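Long-range contact in Emp46p (Saccharomyces cerevisiae, PDB 2A6V), which serves as a calcium-independent lectin-type cargo receptor, its carbohydrate recognition domain binding potassium, and is involved in the secretion of glycoproteins: residues Leu89-Gly103 / Phe189-Ile202. Numbering follows the deposited sequence. Where two conformers were deposited one is given.
Sequences LKQGNEGDSTELFGG and FMGSSPFRIGTSAI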
ATOM      1  N   LEU A  89      -5.693  -2.316   2.687  1.00 14.20           N
ATOM      2  CA  LEU A  89      -6.236  -3.390   3.509  1.00 15.31           C
ATOM      3  C   LEU A  89      -7.717  -3.453   3.144  1.00 16.98           C
ATOM      4  O   LEU A  89      -8.439  -2.497   3.416  1.00 16.54           O
ATOM      5  CB  LEU A  89      -6.069  -3.081   5.004  1.00 15.88           C
ATOM      6  CG  LEU A  89      -4.665  -2.893   5.557  1.00 16.73           C
ATOM      7  CD1 LEU A  89      -4.740  -2.719   7.070  1.00 17.77           C
ATOM      8  CD2 LEU A  89      -3.772  -4.055   5.236  1.00 18.95           C
ATOM      9  N   LYS A  90      -8.168  -4.522   2.498  1.00 17.63           N
ATOM     10  CA  LYS A  90      -9.548  -4.590   1.990  1.00 20.71           C
ATOM     11  C   LYS A  90     -10.262  -5.865   2.446  1.00 22.78           C
ATOM     12  O   LYS A  90      -9.639  -6.900   2.623  1.00 22.65           O
ATOM     13  CB  LYS A  90      -9.539  -4.525   0.463  1.00 22.17           C
ATOM     14  CG  LYS A  90      -9.040  -3.197  -0.090  1.00 24.43           C
ATOM     15  CD  LYS A  90      -9.651  -2.784  -1.436  1.00 27.49           C
ATOM     16  CE  LYS A  90      -9.759  -3.930  -2.406  1.00 29.78           C
ATOM     17  NZ  LYS A  90     -10.349  -3.490  -3.684  1.00 31.53           N
ATOM     18  N   GLN A  91     -11.574  -5.772   2.649  1.00 24.34           N
ATOM     19  CA  GLN A  91     -12.387  -6.927   3.053  1.00 26.76           C
ATOM     20  C   GLN A  91     -13.560  -7.101   2.107  1.00 28.83           C
ATOM     21  O   GLN A  91     -13.832  -6.239   1.270  1.00 28.84           O
ATOM     22  CB  GLN A  91     -12.876  -6.774   4.501  1.00 27.44           C
ATOM     23  CG  GLN A  91     -13.714  -5.530   4.755  1.00 28.75           C
ATOM     24  CD  GLN A  91     -14.378  -5.524   6.120  1.00 29.91           C
ATOM     25  OE1 GLN A  91     -14.269  -6.494   6.882  1.00 32.06           O
ATOM     26  NE2 GLN A  91     -15.072  -4.434   6.433  1.00 30.44           N
ATOM     27  N   GLY A  92     -14.241  -8.239   2.218  1.00 31.59           N
ATOM     28  CA  GLY A  92     -15.426  -8.494   1.416  1.00 33.72           C
ATOM     29  C   GLY A  92     -15.097  -9.004   0.030  1.00 35.55           C
ATOM     30  O   GLY A  92     -13.927  -9.150  -0.318  1.00 35.46           O
ATOM     31  N   ASN A  93     -16.138  -9.248  -0.765  1.00 37.84           N
ATOM     32  CA  ASN A  93     -16.003  -9.924  -2.063  1.00 39.45           C
ATOM     33  C   ASN A  93     -14.900  -9.364  -2.989  1.00 40.14           C
ATOM     34  O   ASN A  93     -13.708  -9.435  -2.645  1.00 40.98           O
ATOM     35  CB  ASN A  93     -17.372  -9.994  -2.775  1.00 39.91           C
ATOM     36  CG  ASN A  93     -18.326 -10.980  -2.116  1.00 41.53           C
ATOM     37  OD1 ASN A  93     -18.034 -12.177  -2.020  1.00 44.15           O
ATOM     38  ND2 ASN A  93     -19.473 -10.481  -1.658  1.00 43.81           N
ATOM     39  N   GLU A  94     -15.268  -8.837  -4.159  1.00 40.76           N
ATOM     40  CA  GLU A  94     -14.275  -8.472  -5.172  1.00 40.99           C
ATOM     41  C   GLU A  94     -14.850  -7.935  -6.493  1.00 40.28           C
ATOM     42  O   GLU A  94     -16.047  -7.676  -6.644  1.00 41.44           O
ATOM     43  CB  GLU A  94     -13.307  -9.656  -5.460  1.00 41.34           C
ATOM     44  CG  GLU A  94     -13.639 -10.570  -6.647  1.00 43.12           C
ATOM     45  CD  GLU A  94     -12.544 -10.610  -7.715  1.00 44.62           C
ATOM     46  OE1 GLU A  94     -11.360 -10.399  -7.383  1.00 46.90           O
ATOM     47  OE2 GLU A  94     -12.865 -10.856  -8.896  1.00 46.17           O
ATOM     48  N   GLY A  95     -13.922  -7.743  -7.419  1.00 38.94           N
ATOM     49  CA  GLY A  95     -14.159  -7.440  -8.820  1.00 37.23           C
ATOM     50  C   GLY A  95     -12.757  -7.247  -9.373  1.00 35.39           C
ATOM     51  O   GLY A  95     -11.790  -7.281  -8.604  1.00 35.93           O
ATOM     52  N   ASP A  96     -12.615  -7.026 -10.673  1.00 32.59           N
ATOM     53  CA  ASP A  96     -11.282  -6.882 -11.256  1.00 30.46           C
ATOM     54  C   ASP A  96     -10.920  -5.430 -11.518  1.00 26.99           C
ATOM     55  O   ASP A  96      -9.971  -5.161 -12.253  1.00 26.85           O
ATOM     56  CB  ASP A  96     -11.177  -7.648 -12.582  1.00 31.17           C
ATOM     57  CG  ASP A  96     -12.050  -8.865 -12.617  1.00 33.69           C
ATOM     58  OD1 ASP A  96     -12.556  -9.186 -13.711  1.00 37.99           O
ATOM     59  OD2 ASP A  96     -12.288  -9.556 -11.603  1.00 38.49           O
ATOM     60  N   SER A  97     -11.666  -4.492 -10.943  1.00 23.38           N
ATOM     61  CA  SER A  97     -11.423  -3.086 -11.232  1.00 20.14           C
ATOM     62  C   SER A  97     -10.063  -2.646 -10.727  1.00 19.09           C
ATOM     63  O   SER A  97      -9.613  -3.067  -9.647  1.00 17.61           O
ATOM     64  CB  SER A  97     -12.474  -2.186 -10.601  1.00 20.18           C
ATOM     65  OG  SER A  97     -12.181  -0.810 -10.861  1.00 18.43           O
ATOM     66  N   THR A  98      -9.458  -1.756 -11.507  1.00 17.08           N
ATOM     67  CA  THR A  98      -8.226  -1.053 -11.146  1.00 16.47           C
ATOM     68  C   THR A  98      -8.388   0.453 -11.300  1.00 15.99           C
ATOM     69  O   THR A  98      -7.402   1.173 -11.508  1.00 16.32           O
ATOM     70  CB  THR A  98      -7.079  -1.512 -12.044  1.00 16.98           C
ATOM     71  OG1 THR A  98      -7.436  -1.295 -13.423  1.00 18.04           O
ATOM     72  CG2 THR A  98      -6.830  -3.018 -11.909  1.00 17.50           C
ATOM     73  N   GLU A  99      -9.623   0.933 -11.210  1.00 15.19           N
ATOM     74  CA  GLU A  99      -9.944   2.334 -11.510  1.00 15.46           C
ATOM     75  C   GLU A  99      -9.347   3.288 -10.495  1.00 14.98           C
ATOM     76  O   GLU A  99      -9.037   4.421 -10.821  1.00 17.66           O
ATOM     77  CB  GLU A  99     -11.474   2.517 -11.660  1.00 15.43           C
ATOM     78  CG  GLU A  99     -12.008   3.935 -11.906  1.00 16.51           C
ATOM     79  CD  GLU A  99     -11.631   4.535 -13.253  1.00 17.17           C
ATOM     80  OE1 GLU A  99     -10.929   3.882 -14.039  1.00 16.29           O
ATOM     81  OE2 GLU A  99     -12.033   5.695 -13.482  1.00 19.12           O
ATOM     82  N   LEU A 100      -9.141   2.810  -9.273  1.00 14.30           N
ATOM     83  CA  LEU A 100      -8.565   3.612  -8.209  1.00 14.05           C
ATOM     84  C   LEU A 100      -7.090   3.233  -7.972  1.00 13.23           C
ATOM     85  O   LEU A 100      -6.776   2.160  -7.459  1.00 13.59           O
ATOM     86  CB  LEU A 100      -9.395   3.414  -6.934  1.00 15.33           C
ATOM     87  CG  LEU A 100      -9.125   4.359  -5.775  1.00 16.72           C
ATOM     88  CD1 LEU A 100      -9.249   5.837  -6.160  1.00 17.10           C
ATOM     89  CD2 LEU A 100     -10.076   4.013  -4.631  1.00 16.48           C
ATOM     90  N   PHE A 101      -6.191   4.111  -8.409  1.00 13.14           N
ATOM     91  CA  PHE A 101      -4.731   3.932  -8.291  1.00 13.19           C
ATOM     92  C   PHE A 101      -4.197   2.577  -8.695  1.00 13.35           C
ATOM     93  O   PHE A 101      -3.310   2.024  -8.076  1.00 13.51           O
ATOM     94  CB  PHE A 101      -4.258   4.454  -6.919  1.00 12.67           C
ATOM     95  CG  PHE A 101      -4.471   5.921  -6.792  1.00 12.26           C
ATOM     96  CD1 PHE A 101      -3.580   6.792  -7.369  1.00 11.51           C
ATOM     97  CD2 PHE A 101      -5.643   6.426  -6.203  1.00 10.52           C
ATOM     98  CE1 PHE A 101      -3.781   8.148  -7.328  1.00 12.80           C
ATOM     99  CE2 PHE A 101      -5.872   7.778  -6.177  1.00 12.17           C
ATOM    100  CZ  PHE A 101      -4.930   8.654  -6.737  1.00 11.53           C
ATOM    101  N   GLY A 102      -4.767   2.042  -9.772  1.00 14.46           N
ATOM    102  CA  GLY A 102      -4.363   0.762 -10.310  1.00 14.51           C
ATOM    103  C   GLY A 102      -4.706  -0.446  -9.453  1.00 15.18           C
ATOM    104  O   GLY A 102      -4.240  -1.549  -9.724  1.00 16.02           O
ATOM    105  N   GLY A 103      -5.519  -0.269  -8.434  1.00 15.01           N
ATOM    106  CA  GLY A 103      -5.654  -1.282  -7.414  1.00 16.08           C
ATOM    107  C   GLY A 103      -7.040  -1.773  -7.043  1.00 16.34           C
ATOM    108  O   GLY A 103      -7.174  -2.886  -6.534  1.00 19.08           O
ATOM    109  N   PHE A 189     -12.170  -2.849  11.349  1.00 27.08           N
ATOM    110  CA  PHE A 189     -12.571  -4.096  10.699  1.00 27.73           C
ATOM    111  C   PHE A 189     -11.521  -5.214  10.739  1.00 28.05           C
ATOM    112  O   PHE A 189     -11.875  -6.394  10.691  1.00 28.69           O
ATOM    113  CB  PHE A 189     -13.067  -3.841   9.268  1.00 27.60           C
ATOM    114  CG  PHE A 189     -11.986  -3.478   8.294  1.00 27.43           C
ATOM    115  CD1 PHE A 189     -11.304  -4.460   7.601  1.00 27.93           C
ATOM    116  CD2 PHE A 189     -11.675  -2.145   8.046  1.00 27.43           C
ATOM    117  CE1 PHE A 189     -10.324  -4.125   6.693  1.00 27.62           C
ATOM    118  CE2 PHE A 189     -10.680  -1.813   7.146  1.00 26.27           C
ATOM    119  CZ  PHE A 189     -10.014  -2.807   6.468  1.00 26.68           C
ATOM    120  N   MET A 190     -10.239  -4.865  10.850  1.00 28.64           N
ATOM    121  CA  MET A 190      -9.188  -5.881  10.839  1.00 29.27           C
ATOM    122  C   MET A 190      -9.126  -6.699  12.124  1.00 29.87           C
ATOM    123  O   MET A 190      -8.501  -7.751  12.147  1.00 30.37           O
ATOM    124  CB  MET A 190      -7.805  -5.260  10.617  1.00 29.28           C
ATOM    125  CG  MET A 190      -7.624  -4.594   9.281  1.00 28.87           C
ATOM    126  SD  MET A 190      -7.988  -2.862   9.369  1.00 30.11           S
ATOM    127  CE  MET A 190      -6.630  -2.214  10.411  1.00 29.71           C
ATOM    128  N   GLY A 191      -9.730  -6.204  13.200  1.00 31.14           N
ATOM    129  CA  GLY A 191      -9.737  -6.929  14.456  1.00 31.87           C
ATOM    130  C   GLY A 191     -10.588  -8.187  14.398  1.00 32.93           C
ATOM    131  O   GLY A 191     -10.293  -9.171  15.088  1.00 34.19           O
ATOM    132  N   SER A 192     -11.613  -8.169  13.549  1.00 33.06           N
ATOM    133  CA  SER A 192     -12.683  -9.167  13.587  1.00 33.32           C
ATOM    134  C   SER A 192     -13.067  -9.751  12.221  1.00 32.99           C
ATOM    135  O   SER A 192     -14.107 -10.401  12.087  1.00 33.39           O
ATOM    136  CB  SER A 192     -13.917  -8.527  14.222  1.00 33.27           C
ATOM    137  OG  SER A 192     -14.382  -7.421  13.455  1.00 34.48           O
ATOM    138  N   SER A 193     -12.239  -9.532  11.205  1.00 32.19           N
ATOM    139  CA  SER A 193     -12.520 -10.083   9.882  1.00 31.59           C
ATOM    140  C   SER A 193     -11.220 -10.345   9.132  1.00 29.92           C
ATOM    141  O   SER A 193     -10.225  -9.638   9.345  1.00 29.04           O
ATOM    142  CB  SER A 193     -13.406  -9.131   9.077  1.00 31.97           C
ATOM    143  OG  SER A 193     -12.682  -7.977   8.663  1.00 35.40           O
ATOM    144  N   PRO A 194     -11.205 -11.363   8.275  1.00 27.92           N
ATOM    145  CA  PRO A 194     -10.049 -11.567   7.391  1.00 26.48           C
ATOM    146  C   PRO A 194      -9.975 -10.410   6.399  1.00 24.47           C
ATOM    147  O   PRO A 194     -10.996  -9.821   6.065  1.00 24.24           O
ATOM    148  CB  PRO A 194     -10.373 -12.888   6.677  1.00 26.88           C
ATOM    149  CG  PRO A 194     -11.437 -13.536   7.503  1.00 28.31           C
ATOM    150  CD  PRO A 194     -12.241 -12.399   8.073  1.00 28.17           C
ATOM    151  N   PHE A 195      -8.778 -10.070   5.947  1.00 22.19           N
ATOM    152  CA  PHE A 195      -8.633  -8.998   4.983  1.00 20.86           C
ATOM    153  C   PHE A 195      -7.456  -9.255   4.054  1.00 19.17           C
ATOM    154  O   PHE A 195      -6.581 -10.078   4.324  1.00 18.76           O
ATOM    155  CB  PHE A 195      -8.520  -7.634   5.679  1.00 20.38           C
ATOM    156  CG  PHE A 195      -7.418  -7.569   6.687  1.00 20.23           C
ATOM    157  CD1 PHE A 195      -7.639  -7.958   8.008  1.00 22.05           C
ATOM    158  CD2 PHE A 195      -6.151  -7.159   6.318  1.00 20.36           C
ATOM    159  CE1 PHE A 195      -6.616  -7.929   8.932  1.00 21.60           C
ATOM    160  CE2 PHE A 195      -5.132  -7.120   7.244  1.00 20.83           C
ATOM    161  CZ  PHE A 195      -5.366  -7.507   8.559  1.00 20.44           C
ATOM    162  N   ARG A 196      -7.477  -8.544   2.940  1.00 17.68           N
ATOM    163  CA  ARG A 196      -6.495  -8.694   1.893  1.00 17.33           C
ATOM    164  C   ARG A 196      -5.521  -7.542   1.986  1.00 16.18           C
ATOM    165  O   ARG A 196      -5.911  -6.416   2.306  1.00 16.41           O
ATOM    166  CB  ARG A 196      -7.189  -8.713   0.546  1.00 18.37           C
ATOM    167  CG  ARG A 196      -7.975 -10.019   0.327  1.00 22.53           C
ATOM    168  CD  ARG A 196      -8.595 -10.172  -1.045  1.00 27.58           C
ATOM    169  NE  ARG A 196      -9.080  -8.905  -1.599  0.50 28.87           N
ATOM    170  CZ  ARG A 196      -8.473  -8.210  -2.577  0.50 29.67           C
ATOM    171  NH1 ARG A 196      -7.346  -8.641  -3.146  0.50 28.77           N
ATOM    172  NH2 ARG A 196      -9.004  -7.071  -3.000  0.50 30.69           N
ATOM    173  N   ILE A 197      -4.265  -7.832   1.671  1.00 13.95           N
ATOM    174  CA  ILE A 197      -3.166  -6.877   1.793  1.00 13.74           C
ATOM    175  C   ILE A 197      -2.504  -6.688   0.465  1.00 12.90           C
ATOM    176  O   ILE A 197      -2.138  -7.666  -0.194  1.00 13.19           O
ATOM    177  CB  ILE A 197      -2.131  -7.419   2.816  1.00 13.51           C
ATOM    178  CG1 ILE A 197      -2.762  -7.579   4.202  1.00 14.26           C
ATOM    179  CG2 ILE A 197      -0.884  -6.568   2.842  1.00 14.62           C
ATOM    180  CD1 ILE A 197      -2.022  -8.516   5.065  1.00 15.93           C
ATOM    181  N   GLY A 198      -2.320  -5.441   0.036  1.00 12.02           N
ATOM    182  CA  GLY A 198      -1.619  -5.202  -1.208  1.00 12.26           C
ATOM    183  C   GLY A 198      -1.194  -3.765  -1.418  1.00 11.71           C
ATOM    184  O   GLY A 198      -1.372  -2.899  -0.551  1.00 12.33           O
ATOM    185  N   THR A 199      -0.622  -3.521  -2.580  1.00 10.69           N
ATOM    186  CA  THR A 199      -0.206  -2.199  -3.016  1.00 10.26           C
ATOM    187  C   THR A 199      -0.448  -2.085  -4.511  1.00 11.56           C
ATOM    188  O   THR A 199      -0.436  -3.090  -5.246  1.00 11.45           O
ATOM    189  CB  THR A 199       1.291  -1.971  -2.666  1.00 11.11           C
ATOM    190  OG1 THR A 199       1.666  -0.648  -3.031  1.00 10.71           O
ATOM    191  CG2 THR A 199       2.224  -2.918  -3.445  1.00 12.04           C
ATOM    192  N   SER A 200      -0.663  -0.871  -4.976  1.00 11.42           N
ATOM    193  CA  SER A 200      -0.809  -0.603  -6.386  1.00 11.36           C
ATOM    194  C   SER A 200      -0.388   0.791  -6.732  1.00 11.35           C
ATOM    195  O   SER A 200      -0.330   1.656  -5.862  1.00 10.84           O
ATOM    196  CB  SER A 200      -2.248  -0.822  -6.819  1.00 11.56           C
ATOM    197  OG  SER A 200      -3.089   0.162  -6.230  1.00 12.04           O
ATOM    198  N   ALA A 201      -0.116   1.039  -7.996  1.00 10.44           N
ATOM    199  CA  ALA A 201       0.217   2.375  -8.431  1.00 10.97           C
ATOM    200  C   ALA A 201      -0.163   2.570  -9.866  1.00 11.96           C
ATOM    201  O   ALA A 201      -0.363   1.610 -10.602  1.00 11.71           O
ATOM    202  CB  ALA A 201       1.693   2.650  -8.241  1.00 10.92           C
ATOM    203  N   ILE A 202      -0.279   3.827 -10.257  1.00 11.51           N
ATOM    204  CA  ILE A 202      -0.468   4.217 -11.638  1.00 11.79           C
ATOM    205  C   ILE A 202       0.324   5.509 -11.860  1.00 11.71           C
ATOM    206  O   ILE A 202       0.412   6.354 -10.976  1.00 12.31           O
ATOM    207  CB  ILE A 202      -1.977   4.403 -11.946  1.00 11.49           C
ATOM    208  CG1 ILE A 202      -2.196   4.636 -13.444  1.00 14.69           C
ATOM    209  CG2 ILE A 202      -2.600   5.541 -11.118  1.00 13.55           C
ATOM    210  CD1 ILE A 202      -3.676   4.752 -13.801  1.00 18.06           C
TER
HETATM  211  O   HOH W   1      -8.808  -4.796  -5.427  1.00 28.14           O
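Lys90 and Arg196 form an antiparallel hydrogen-bonded pair, Lys90 N giving to Arg196 O at 3.0 Å and Arg196 N to Lys90 O at 2.7 Å, while Leu89 and Ile197 make the adjoining non-hydrogen-bonded pair. Leu89 turns into the core: its CD2 meets Ile197 CG1 at 3.8 Å and Phe195 CE2, and its CD1 reaches the bent end of Met190. Next along the chain, the Gln91 amide passes obliquely alongside Phe189, amide and ring planes 33° apart, and OE1 comes within 2.8 Å of Ser193 OG; NE2 bonds to Asn109. On the other face of the sheet, Lys90 NZ bonds to Ser104 OG and to a water that also donates to Gly103 O, while Arg196 makes a cation-pi contact with Trp55. The chain then loops back, and Ser200 OG, set between its backbone N and carbonyl carbon (chi1 68°), donates to Phe101 O at 2.6 Å from above the carbonyl plane; Trp88 NE1 also bonds to this OG. The Phe101 side chain, which touches Ile202 CG2, lies about 9 Å from a bound potassium ion. Neighbouring strands 84-90 and 196-202, far apart in sequence, are characteristic of the legume-lectin-like beta sandwich, here with the following loop returning alongside strand 196-202.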